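Local coordinates for protein open reading frame 2 (PDB 3WQB) that probably serves as a dedicated chaperone that binds its partner serine protease and assists maturation of the enzyme, at residues 75-87 with 133-145. Sequence-based numbering, arbitrary orientation.
Sequences SPELTVSGTLLVE and GVNVQIELSGAEQ
Glu139 and Ser81 meet at a beta bulge, where one strand, 136-141, runs antiparallel to two consecutive strands, 78-81 and 83-87, and the pairing slips by two residues between them. The contact illustrates how a bulge lets one strand pair with two successive strands, here with a side-chain bond added to the backbone ones. At Gly82 the chain turns a corner, and a water bridges the two segments there, accepting from Gly82 N and donating to the carbonyls of Thr83 and Glu139. Glu139 runs out extended alongside Ser81, its CG opposite the backbone N across the first torsion (chi1 175°), and Ser81 OG donates to Glu139 OE1 over 2.7 Å. The hydroxyl comes from the anti side of the carboxylate, 25° out of its plane, while Glu139 OE2 takes a backbone hydrogen bond from the chain of another protein.

Away from the bulge, backbone pairs such as Thr79-Ser141 and Leu85-Gln137 hold the strands, and leucines add side-chain contact. Leu78 lies across Leu140 at about a right angle, CD1 resting 3.9 Å from Leu140 CB, and its other methyl, CD2, meets Glu144 CD at 3.9 Å. Leu85 instead sets CD1 against Gln137 OE1 at 3.6 Å, an oxygen whose hydrogen bond comes from the other protein's backbone. Inside the bulge, Ser81 OG closes an ST turn by accepting from Thr83 N at 3.1 Å.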
ATOM      1  N   SER B  75     -10.699 -14.460   7.203  1.00 31.62           N
ATOM      2  CA  SER B  75     -10.027 -14.458   5.911  1.00 30.38           C
ATOM      3  C   SER B  75     -11.007 -14.817   4.796  1.00 29.06           C
ATOM      4  O   SER B  75     -12.022 -15.476   5.048  1.00 28.96           O
ATOM      5  CB  SER B  75      -8.846 -15.428   5.932  1.00 30.65           C
ATOM      6  OG  SER B  75      -9.220 -16.670   6.501  1.00 31.94           O
ATOM      7  N   PRO B  76     -10.717 -14.372   3.557  1.00 27.71           N
ATOM      8  CA  PRO B  76     -11.613 -14.667   2.445  1.00 26.84           C
ATOM      9  C   PRO B  76     -11.597 -16.140   2.066  1.00 26.16           C
ATOM     10  O   PRO B  76     -10.595 -16.832   2.269  1.00 25.73           O
ATOM     11  CB  PRO B  76     -11.042 -13.820   1.298  1.00 26.87           C
ATOM     12  CG  PRO B  76      -9.611 -13.633   1.649  1.00 27.14           C
ATOM     13  CD  PRO B  76      -9.585 -13.525   3.136  1.00 27.57           C
ATOM     14  N   GLU B  77     -12.725 -16.597   1.536  1.00 25.58           N
ATOM     15  CA  GLU B  77     -12.859 -17.914   0.938  1.00 24.88           C
ATOM     16  C   GLU B  77     -11.900 -18.036  -0.249  1.00 23.67           C
ATOM     17  O   GLU B  77     -11.898 -17.181  -1.138  1.00 23.41           O
ATOM     18  CB  GLU B  77     -14.307 -18.086   0.477  1.00 25.64           C
ATOM     19  CG  GLU B  77     -14.676 -19.444  -0.037  1.00 27.77           C
ATOM     20  CD  GLU B  77     -16.115 -19.493  -0.504  1.00 29.85           C
ATOM     21  OE1 GLU B  77     -16.380 -19.116  -1.668  1.00 30.67           O
ATOM     22  OE2 GLU B  77     -16.981 -19.906   0.296  1.00 31.94           O
ATOM     23  N   LEU B  78     -11.087 -19.092  -0.257  1.00 22.27           N
ATOM     24  CA  LEU B  78     -10.150 -19.320  -1.362  1.00 21.11           C
ATOM     25  C   LEU B  78     -10.579 -20.483  -2.249  1.00 20.76           C
ATOM     26  O   LEU B  78     -11.198 -21.441  -1.783  1.00 21.10           O
ATOM     27  CB  LEU B  78      -8.728 -19.551  -0.841  1.00 21.29           C
ATOM     28  CG  LEU B  78      -8.099 -18.463   0.036  1.00 21.24           C
ATOM     29  CD1 LEU B  78      -6.692 -18.880   0.434  1.00 22.20           C
ATOM     30  CD2 LEU B  78      -8.085 -17.112  -0.658  1.00 20.67           C
ATOM     31  N   THR B  79     -10.238 -20.393  -3.527  1.00 19.64           N
ATOM     32  CA  THR B  79     -10.596 -21.422  -4.494  1.00 19.43           C
ATOM     33  C   THR B  79      -9.367 -21.919  -5.236  1.00 18.97           C
ATOM     34  O   THR B  79      -8.509 -21.138  -5.634  1.00 18.77           O
ATOM     35  CB  THR B  79     -11.660 -20.905  -5.490  1.00 19.31           C
ATOM     36  OG1 THR B  79     -12.815 -20.488  -4.753  1.00 20.57           O
ATOM     37  CG2 THR B  79     -12.081 -21.991  -6.463  1.00 19.58           C
ATOM     38  N   VAL B  80      -9.283 -23.232  -5.409  1.00 18.46           N
ATOM     39  CA  VAL B  80      -8.218 -23.820  -6.210  1.00 18.44           C
ATOM     40  C   VAL B  80      -8.499 -23.450  -7.659  1.00 18.56           C
ATOM     41  O   VAL B  80      -9.463 -23.938  -8.253  1.00 18.99           O
ATOM     42  CB  VAL B  80      -8.173 -25.358  -6.048  1.00 18.41           C
ATOM     43  CG1 VAL B  80      -7.051 -25.950  -6.897  1.00 18.01           C
ATOM     44  CG2 VAL B  80      -8.006 -25.735  -4.587  1.00 19.21           C
ATOM     45  N   SER B  81      -7.673 -22.568  -8.216  1.00 18.32           N
ATOM     46  CA  SER B  81      -7.912 -22.031  -9.555  1.00 18.62           C
ATOM     47  C   SER B  81      -7.653 -23.041 -10.670  1.00 18.62           C
ATOM     48  O   SER B  81      -8.211 -22.915 -11.762  1.00 19.56           O
ATOM     49  CB  SER B  81      -7.058 -20.780  -9.792  1.00 18.53           C
ATOM     50  OG  SER B  81      -5.693 -21.116  -9.992  1.00 18.64           O
ATOM     51  N   GLY B  82      -6.801 -24.029 -10.392  1.00 18.61           N
ATOM     52  CA  GLY B  82      -6.343 -24.970 -11.412  1.00 18.34           C
ATOM     53  C   GLY B  82      -4.927 -24.697 -11.894  1.00 18.31           C
ATOM     54  O   GLY B  82      -4.321 -25.534 -12.571  1.00 19.00           O
ATOM     55  N   THR B  83      -4.400 -23.524 -11.542  1.00 18.21           N
ATOM     56  CA  THR B  83      -3.056 -23.107 -11.945  1.00 18.06           C
ATOM     57  C   THR B  83      -2.019 -23.443 -10.875  1.00 17.74           C
ATOM     58  O   THR B  83      -2.277 -23.303  -9.677  1.00 17.43           O
ATOM     59  CB  THR B  83      -3.030 -21.595 -12.293  1.00 18.14           C
ATOM     60  OG1 THR B  83      -3.867 -21.365 -13.432  1.00 19.59           O
ATOM     61  CG2 THR B  83      -1.613 -21.099 -12.608  1.00 18.18           C
ATOM     62  N   LEU B  84      -0.862 -23.914 -11.336  1.00 17.91           N
ATOM     63  CA  LEU B  84       0.313 -24.135 -10.505  1.00 18.48           C
ATOM     64  C   LEU B  84       1.403 -23.170 -10.934  1.00 17.83           C
ATOM     65  O   LEU B  84       1.671 -23.023 -12.133  1.00 17.80           O
ATOM     66  CB  LEU B  84       0.833 -25.570 -10.675  1.00 19.26           C
ATOM     67  CG  LEU B  84      -0.086 -26.736 -10.318  1.00 22.19           C
ATOM     68  CD1 LEU B  84       0.273 -27.952 -11.151  1.00 24.50           C
ATOM     69  CD2 LEU B  84       0.009 -27.066  -8.853  1.00 24.37           C
ATOM     70  N   LEU B  85       2.020 -22.508  -9.963  1.00 17.48           N
ATOM     71  CA  LEU B  85       3.223 -21.706 -10.219  1.00 17.51           C
ATOM     72  C   LEU B  85       4.427 -22.583  -9.936  1.00 17.85           C
ATOM     73  O   LEU B  85       4.497 -23.232  -8.895  1.00 17.66           O
ATOM     74  CB  LEU B  85       3.275 -20.458  -9.336  1.00 17.73           C
ATOM     75  CG  LEU B  85       2.109 -19.463  -9.327  1.00 18.80           C
ATOM     76  CD1 LEU B  85       2.589 -18.167  -8.707  1.00 19.16           C
ATOM     77  CD2 LEU B  85       1.509 -19.194 -10.694  1.00 20.99           C
ATOM     78  N   VAL B  86       5.364 -22.605 -10.876  1.00 18.38           N
ATOM     79  CA  VAL B  86       6.556 -23.440 -10.777  1.00 19.98           C
ATOM     80  C   VAL B  86       7.789 -22.585 -11.063  1.00 20.30           C
ATOM     81  O   VAL B  86       7.835 -21.878 -12.072  1.00 20.43           O
ATOM     82  CB  VAL B  86       6.477 -24.631 -11.777  1.00 20.31           C
ATOM     83  CG1 VAL B  86       7.808 -25.352 -11.905  1.00 21.32           C
ATOM     84  CG2 VAL B  86       5.403 -25.609 -11.347  1.00 20.97           C
ATOM     85  N   GLU B  87       8.778 -22.638 -10.173  1.00 21.38           N
ATOM     86  CA  GLU B  87      10.035 -21.934 -10.412  1.00 22.84           C
ATOM     87  C   GLU B  87      10.960 -22.780 -11.286  1.00 23.68           C
ATOM     88  O   GLU B  87      11.644 -23.687 -10.805  1.00 23.64           O
ATOM     89  CB  GLU B  87      10.716 -21.522  -9.108  1.00 23.20           C
ATOM     90  CG  GLU B  87      11.862 -20.538  -9.327  1.00 24.76           C
ATOM     91  CD  GLU B  87      12.294 -19.823  -8.065  1.00 27.51           C
ATOM     92  OE1 GLU B  87      12.072 -20.357  -6.956  1.00 28.81           O
ATOM     93  OE2 GLU B  87      12.870 -18.719  -8.190  1.00 29.63           O
ATOM     94  N   GLY B 133      12.536 -31.711  -6.280  1.00 29.13           N
ATOM     95  CA  GLY B 133      13.344 -30.522  -5.990  1.00 28.29           C
ATOM     96  C   GLY B 133      12.872 -29.248  -6.672  1.00 27.56           C
ATOM     97  O   GLY B 133      13.640 -28.296  -6.829  1.00 27.70           O
ATOM     98  N   VAL B 134      11.606 -29.229  -7.075  1.00 26.66           N
ATOM     99  CA  VAL B 134      11.033 -28.076  -7.760  1.00 25.82           C
ATOM    100  C   VAL B 134      10.156 -27.287  -6.789  1.00 25.09           C
ATOM    101  O   VAL B 134       9.327 -27.865  -6.087  1.00 25.20           O
ATOM    102  CB  VAL B 134      10.213 -28.509  -9.002  1.00 25.84           C
ATOM    103  CG1 VAL B 134       9.754 -27.298  -9.797  1.00 25.87           C
ATOM    104  CG2 VAL B 134      11.031 -29.449  -9.887  1.00 26.01           C
ATOM    105  N   ASN B 135      10.374 -25.974  -6.732  1.00 24.34           N
ATOM    106  CA  ASN B 135       9.513 -25.074  -5.967  1.00 23.54           C
ATOM    107  C   ASN B 135       8.190 -24.856  -6.696  1.00 22.43           C
ATOM    108  O   ASN B 135       8.169 -24.433  -7.848  1.00 21.72           O
ATOM    109  CB  ASN B 135      10.210 -23.733  -5.715  1.00 24.17           C
ATOM    110  CG  ASN B 135      11.080 -23.744  -4.468  1.00 26.58           C
ATOM    111  OD1 ASN B 135      11.824 -24.692  -4.217  1.00 28.96           O
ATOM    112  ND2 ASN B 135      10.986 -22.677  -3.679  1.00 29.26           N
ATOM    113  N   VAL B 136       7.097 -25.175  -6.018  1.00 21.23           N
ATOM    114  CA  VAL B 136       5.763 -25.128  -6.616  1.00 20.56           C
ATOM    115  C   VAL B 136       4.763 -24.472  -5.659  1.00 19.56           C
ATOM    116  O   VAL B 136       4.856 -24.634  -4.447  1.00 19.68           O
ATOM    117  CB  VAL B 136       5.287 -26.557  -7.038  1.00 20.89           C
ATOM    118  CG1 VAL B 136       5.323 -27.532  -5.857  1.00 21.85           C
ATOM    119  CG2 VAL B 136       3.897 -26.530  -7.667  1.00 21.45           C
ATOM    120  N   GLN B 137       3.813 -23.728  -6.220  1.00 18.02           N
ATOM    121  CA  GLN B 137       2.723 -23.151  -5.445  1.00 17.00           C
ATOM    122  C   GLN B 137       1.408 -23.404  -6.171  1.00 16.42           C
ATOM    123  O   GLN B 137       1.265 -23.076  -7.352  1.00 16.25           O
ATOM    124  CB  GLN B 137       2.940 -21.643  -5.223  1.00 16.53           C
ATOM    125  CG  GLN B 137       1.868 -20.953  -4.360  1.00 17.44           C
ATOM    126  CD  GLN B 137       2.031 -19.439  -4.312  1.00 19.40           C
ATOM    127  OE1 GLN B 137       2.620 -18.843  -5.205  1.00 22.12           O
ATOM    128  NE2 GLN B 137       1.514 -18.815  -3.259  1.00 21.26           N
ATOM    129  N   ILE B 138       0.465 -24.022  -5.469  1.00 16.37           N
ATOM    130  CA  ILE B 138      -0.893 -24.181  -5.979  1.00 16.18           C
ATOM    131  C   ILE B 138      -1.615 -22.850  -5.815  1.00 15.88           C
ATOM    132  O   ILE B 138      -1.699 -22.320  -4.703  1.00 15.68           O
ATOM    133  CB  ILE B 138      -1.658 -25.286  -5.209  1.00 16.36           C
ATOM    134  CG1 ILE B 138      -0.936 -26.628  -5.366  1.00 17.13           C
ATOM    135  CG2 ILE B 138      -3.101 -25.385  -5.703  1.00 16.31           C
ATOM    136  CD1 ILE B 138      -1.372 -27.711  -4.393  1.00 18.86           C
ATOM    137  N   GLU B 139      -2.111 -22.291  -6.917  1.00 15.75           N
ATOM    138  CA  GLU B 139      -2.817 -21.012  -6.823  1.00 16.01           C
ATOM    139  C   GLU B 139      -4.162 -21.142  -6.115  1.00 15.94           C
ATOM    140  O   GLU B 139      -5.028 -21.922  -6.524  1.00 15.71           O
ATOM    141  CB  GLU B 139      -3.009 -20.347  -8.183  1.00 16.19           C
ATOM    142  CG  GLU B 139      -3.854 -19.079  -8.069  1.00 17.13           C
ATOM    143  CD  GLU B 139      -3.940 -18.292  -9.347  1.00 17.51           C
ATOM    144  OE1 GLU B 139      -4.255 -18.876 -10.401  1.00 19.15           O
ATOM    145  OE2 GLU B 139      -3.726 -17.070  -9.280  1.00 18.53           O
ATOM    146  N   LEU B 140      -4.313 -20.365  -5.054  1.00 16.40           N
ATOM    147  CA  LEU B 140      -5.559 -20.279  -4.313  1.00 16.86           C
ATOM    148  C   LEU B 140      -6.103 -18.870  -4.502  1.00 17.49           C
ATOM    149  O   LEU B 140      -5.576 -17.905  -3.936  1.00 18.41           O
ATOM    150  CB  LEU B 140      -5.335 -20.607  -2.833  1.00 17.09           C
ATOM    151  CG  LEU B 140      -4.673 -21.964  -2.541  1.00 17.70           C
ATOM    152  CD1 LEU B 140      -4.408 -22.137  -1.044  1.00 19.15           C
ATOM    153  CD2 LEU B 140      -5.490 -23.143  -3.093  1.00 18.82           C
ATOM    154  N   SER B 141      -7.147 -18.768  -5.318  1.00 17.60           N
ATOM    155  CA  SER B 141      -7.688 -17.487  -5.757  1.00 17.65           C
ATOM    156  C   SER B 141      -8.786 -17.001  -4.829  1.00 17.38           C
ATOM    157  O   SER B 141      -9.320 -17.763  -4.027  1.00 17.94           O
ATOM    158  CB  SER B 141      -8.229 -17.608  -7.182  1.00 17.97           C
ATOM    159  OG  SER B 141      -9.400 -18.404  -7.202  1.00 18.86           O
ATOM    160  N   GLY B 142      -9.113 -15.718  -4.943  1.00 17.29           N
ATOM    161  CA  GLY B 142     -10.157 -15.123  -4.124  1.00 16.74           C
ATOM    162  C   GLY B 142      -9.885 -13.664  -3.854  1.00 16.94           C
ATOM    163  O   GLY B 142      -8.914 -13.090  -4.371  1.00 16.96           O
ATOM    164  N   ALA B 143     -10.733 -13.075  -3.024  1.00 16.90           N
ATOM    165  CA  ALA B 143     -10.755 -11.631  -2.825  1.00 16.77           C
ATOM    166  C   ALA B 143      -9.759 -11.174  -1.757  1.00 16.44           C
ATOM    167  O   ALA B 143     -10.136 -10.589  -0.744  1.00 17.80           O
ATOM    168  CB  ALA B 143     -12.177 -11.181  -2.494  1.00 17.16           C
ATOM    169  N   GLU B 144      -8.478 -11.432  -1.999  1.00 15.94           N
ATOM    170  CA  GLU B 144      -7.450 -11.145  -1.006  1.00 15.72           C
ATOM    171  C   GLU B 144      -7.118  -9.654  -0.946  1.00 14.48           C
ATOM    172  O   GLU B 144      -7.049  -9.068   0.139  1.00 15.80           O
ATOM    173  CB  GLU B 144      -6.212 -12.009  -1.250  1.00 16.69           C
ATOM    174  CG  GLU B 144      -6.511 -13.480  -0.981  1.00 19.86           C
ATOM    175  CD  GLU B 144      -5.319 -14.383  -1.192  1.00 23.02           C
ATOM    176  OE1 GLU B 144      -4.710 -14.794  -0.185  1.00 25.11           O
ATOM    177  OE2 GLU B 144      -4.994 -14.680  -2.362  1.00 25.22           O
ATOM    178  N   GLN B 145      -6.934  -9.041  -2.111  1.00 12.36           N
ATOM    179  CA  GLN B 145      -6.734  -7.605  -2.166  1.00 11.61           C
ATOM    180  C   GLN B 145      -8.069  -6.873  -2.054  1.00 11.26           C
ATOM    181  O   GLN B 145      -9.081  -7.303  -2.627  1.00 11.85           O
ATOM    182  CB  GLN B 145      -5.997  -7.213  -3.443  1.00 10.78           C
ATOM    183  CG  GLN B 145      -4.639  -7.897  -3.611  1.00 11.15           C
ATOM    184  CD  GLN B 145      -3.649  -7.578  -2.496  1.00 10.77           C
ATOM    185  OE1 GLN B 145      -3.692  -6.503  -1.890  1.00 10.81           O
ATOM    186  NE2 GLN B 145      -2.747  -8.514  -2.228  1.00 11.46           N
TER
HETATM  187  O   HOH W   1     -12.869 -14.647  -2.004  1.00 22.43           O
HETATM  188  O   HOH W   2      -4.737 -24.064  -8.378  1.00 17.08           O
HETATM  189  O   HOH W   3      12.227 -24.811  -8.430  1.00 25.34           O